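Local coordinates for putative fumarylacetoacetate hydrolase family protein (Yersinia pestis, PDB 3S52), which is of unknown function but belongs to the fumarylacetoacetate hydrolase family and forms a two-chain assembly, at residues Asp144-Asp149 against Gly162-Met167. Residues are numbered along the deposited sequence; the frame is centred on the assembly and turned at random.
Sequences DAQQAD and GNTRDM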
ATOM      1  N   ASP A 144      19.292 -10.265  19.973  1.00 22.68           N
ATOM      2  CA  ASP A 144      18.246  -9.371  20.431  1.00 17.65           C
ATOM      3  C   ASP A 144      17.978  -8.352  19.338  1.00 12.09           C
ATOM      4  O   ASP A 144      18.818  -7.508  19.031  1.00 15.18           O
ATOM      5  CB  ASP A 144      18.699  -8.665  21.709  1.00 24.89           C
ATOM      6  CG  ASP A 144      17.634  -7.739  22.284  1.00 31.22           C
ATOM      7  OD1 ASP A 144      16.607  -7.493  21.613  1.00 23.49           O
ATOM      8  OD2 ASP A 144      17.839  -7.242  23.414  1.00 34.67           O
ATOM      9  N   ALA A 145      16.784  -8.439  18.760  1.00 19.27           N
ATOM     10  CA  ALA A 145      16.356  -7.594  17.645  1.00 15.60           C
ATOM     11  C   ALA A 145      16.320  -6.112  18.006  1.00 13.67           C
ATOM     12  O   ALA A 145      16.624  -5.254  17.181  1.00 12.68           O
ATOM     13  CB  ALA A 145      15.001  -8.049  17.125  1.00 19.25           C
ATOM     14  N   GLN A 146      15.953  -5.848  19.256  1.00 13.18           N
ATOM     15  CA  GLN A 146      15.835  -4.499  19.787  1.00 15.87           C
ATOM     16  C   GLN A 146      17.186  -3.901  20.171  1.00 20.04           C
ATOM     17  O   GLN A 146      17.246  -2.862  20.820  1.00 22.98           O
ATOM     18  CB  GLN A 146      14.898  -4.500  20.996  1.00 19.55           C
ATOM     19  CG  GLN A 146      14.080  -3.231  21.167  1.00 22.46           C
ATOM     20  CD  GLN A 146      13.165  -2.958  19.992  1.00 13.80           C
ATOM     21  OE1 GLN A 146      12.202  -3.682  19.758  1.00 17.79           O
ATOM     22  NE2 GLN A 146      13.461  -1.903  19.250  1.00 10.66           N
ATOM     23  N   GLN A 147      18.266  -4.558  19.767  1.00 15.68           N
ATOM     24  CA  GLN A 147      19.608  -4.073  20.067  1.00 20.62           C
ATOM     25  C   GLN A 147      20.511  -4.162  18.844  1.00 21.04           C
ATOM     26  O   GLN A 147      21.729  -4.045  18.942  1.00 21.26           O
ATOM     27  CB  GLN A 147      20.213  -4.849  21.233  1.00 22.56           C
ATOM     28  CG  GLN A 147      19.762  -4.351  22.588  1.00 28.42           C
ATOM     29  CD  GLN A 147      20.811  -4.547  23.656  1.00 43.88           C
ATOM     30  OE1 GLN A 147      21.604  -3.649  23.934  1.00 51.53           O
ATOM     31  NE2 GLN A 147      20.826  -5.726  24.260  1.00 41.37           N
ATOM     32  N   ALA A 148      19.895  -4.369  17.689  1.00 17.15           N
ATOM     33  CA  ALA A 148      20.624  -4.468  16.421  1.00 17.52           C
ATOM     34  C   ALA A 148      21.195  -3.146  15.887  1.00 15.28           C
ATOM     35  O   ALA A 148      20.553  -2.102  15.965  1.00 17.25           O
ATOM     36  CB  ALA A 148      19.750  -5.127  15.365  1.00 14.44           C
ATOM     37  N   ASP A 149      22.404  -3.218  15.333  1.00 14.71           N
ATOM     38  CA  ASP A 149      23.081  -2.082  14.737  1.00 18.19           C
ATOM     39  C   ASP A 149      22.826  -1.995  13.230  1.00 17.63           C
ATOM     40  O   ASP A 149      22.821  -3.000  12.530  1.00 22.51           O
ATOM     41  CB  ASP A 149      24.580  -2.145  15.022  1.00 28.08           C
ATOM     42  CG  ASP A 149      24.895  -1.906  16.492  1.00 38.53           C
ATOM     43  OD1 ASP A 149      24.845  -0.726  16.946  1.00 28.91           O
ATOM     44  OD2 ASP A 149      25.197  -2.903  17.191  1.00 42.66           O
ATOM     45  N   GLY A 162      23.016   3.573  13.458  1.00 19.25           N
ATOM     46  CA  GLY A 162      22.061   3.620  14.542  1.00 19.13           C
ATOM     47  C   GLY A 162      21.839   2.260  15.164  1.00 20.38           C
ATOM     48  O   GLY A 162      22.487   1.287  14.793  1.00 17.02           O
ATOM     49  N   ASN A 163      20.936   2.202  16.132  1.00 15.09           N
ATOM     50  CA  ASN A 163      20.660   0.952  16.803  1.00 20.84           C
ATOM     51  C   ASN A 163      19.187   0.902  17.146  1.00 17.22           C
ATOM     52  O   ASN A 163      18.616   1.910  17.573  1.00 12.89           O
ATOM     53  CB  ASN A 163      21.531   0.813  18.049  1.00 15.20           C
ATOM     54  CG  ASN A 163      21.434  -0.563  18.678  1.00 20.23           C
ATOM     55  OD1 ASN A 163      20.457  -0.871  19.364  1.00 15.06           O
ATOM     56  ND2 ASN A 163      22.450  -1.403  18.452  1.00 14.13           N
ATOM     57  N   THR A 164      18.569  -0.259  16.948  1.00 12.17           N
ATOM     58  CA  THR A 164      17.126  -0.393  17.172  1.00 15.06           C
ATOM     59  C   THR A 164      16.694  -0.165  18.623  1.00 18.57           C
ATOM     60  O   THR A 164      15.494  -0.065  18.912  1.00 13.09           O
ATOM     61  CB  THR A 164      16.592  -1.744  16.684  1.00 17.86           C
ATOM     62  OG1 THR A 164      17.220  -2.807  17.419  1.00 19.82           O
ATOM     63  CG2 THR A 164      16.882  -1.914  15.192  1.00 17.09           C
ATOM     64  N   ARG A 165      17.652  -0.080  19.542  1.00 17.39           N
ATOM     65  CA  ARG A 165      17.291   0.253  20.920  1.00 15.26           C
ATOM     66  C   ARG A 165      16.667   1.644  20.989  1.00 22.20           C
ATOM     67  O   ARG A 165      15.995   1.987  21.969  1.00 17.98           O
ATOM     68  CB  ARG A 165      18.488   0.159  21.870  1.00 17.15           C
ATOM     69  CG  ARG A 165      19.516   1.278  21.714  1.00 18.55           C
ATOM     70  CD  ARG A 165      20.576   1.239  22.828  1.00 23.60           C
ATOM     71  NE  ARG A 165      21.312  -0.023  22.827  1.00 28.40           N
ATOM     72  CZ  ARG A 165      22.342  -0.297  22.030  1.00 26.04           C
ATOM     73  NH1 ARG A 165      22.776   0.601  21.153  1.00 22.93           N
ATOM     74  NH2 ARG A 165      22.938  -1.475  22.108  1.00 29.99           N
ATOM     75  N   ASP A 166      16.871   2.445  19.944  1.00 13.99           N
ATOM     76  CA  ASP A 166      16.375   3.813  19.957  1.00 11.85           C
ATOM     77  C   ASP A 166      14.966   3.931  19.366  1.00 18.24           C
ATOM     78  O   ASP A 166      14.397   5.014  19.327  1.00 21.47           O
ATOM     79  CB  ASP A 166      17.364   4.758  19.259  1.00 18.42           C
ATOM     80  CG  ASP A 166      18.664   4.931  20.054  1.00 27.49           C
ATOM     81  OD1 ASP A 166      18.624   4.811  21.297  1.00 32.58           O
ATOM     82  OD2 ASP A 166      19.726   5.178  19.449  1.00 37.16           O
HETATM   83  N   MSE A 167      14.393   2.815  18.925  1.00 12.27           N
HETATM   84  CA  MSE A 167      13.007   2.842  18.441  1.00 21.65           C
HETATM   85  C   MSE A 167      12.085   3.438  19.494  1.00 20.75           C
HETATM   86  O   MSE A 167      12.180   3.086  20.670  1.00 16.36           O
HETATM   87  CB  MSE A 167      12.513   1.436  18.067  1.00 15.42           C
HETATM   88  CG  MSE A 167      13.107   0.942  16.763  1.00 22.09           C
HETATM   89 SE   MSE A 167      12.554  -0.861  16.259  0.75 24.37          SE
HETATM   90  CE  MSE A 167      13.757  -1.106  14.788  1.00 29.08           C
TER
HETATM   91  O   HOH W   1      19.554  -1.962  24.607  1.00 30.74           O
HETATM   92  O   HOH W   2      25.226   0.535  19.325  1.00 25.12           O
HETATM   93  O   HOH W   3      25.130   1.233  15.361  1.00 29.18           O
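Asp149 and Asn163 form an antiparallel non-hydrogen-bonded pair, their CA atoms 4.4 Å apart, at the open end of the beta hairpin of strands 149-154 and 157-163. Beyond it Thr164 N donates to Ala148 O (2.9 Å), and Asn163 CA makes a CA-H...O contact with the same oxygen. Thr164 turns its hydroxyl onto the loop 144-148: chi1 of 62° sets OG1 between backbone N and carbonyl carbon, where it donates a short bond to Ala145 O (2.5 Å) and accepts a weak one from Ala148 N. Asn163 ND2 bridges Gln147 O (2.8 Å), reached from well above its carbonyl plane, and Asp149 OD1 (2.9 Å), nearly straight at 172° but over the carboxylate face. Asn163 OD1 closes an Asx turn on Arg165 N and lies over the centre of the Arg165 guanidinium, whose edge offers NH2 to Gln147 OE1 (3.1 Å). A water links Arg165 NH1 to Asp149 OD1. Gln146, bent at chi2, brings NE2 to Thr164 O (2.8 Å) and beside Met167 SE (3.3 Å). The contact ties the loop after helix 139-142 to the exit of strand 157-163, outermost in this chain's four-stranded antiparallel sheet; Asn212, between strands 206-211 and 214-219, hydrogen-bonds Asp149, while Gln146 OE1 accepts from Ile171 N, starting helix 171-181.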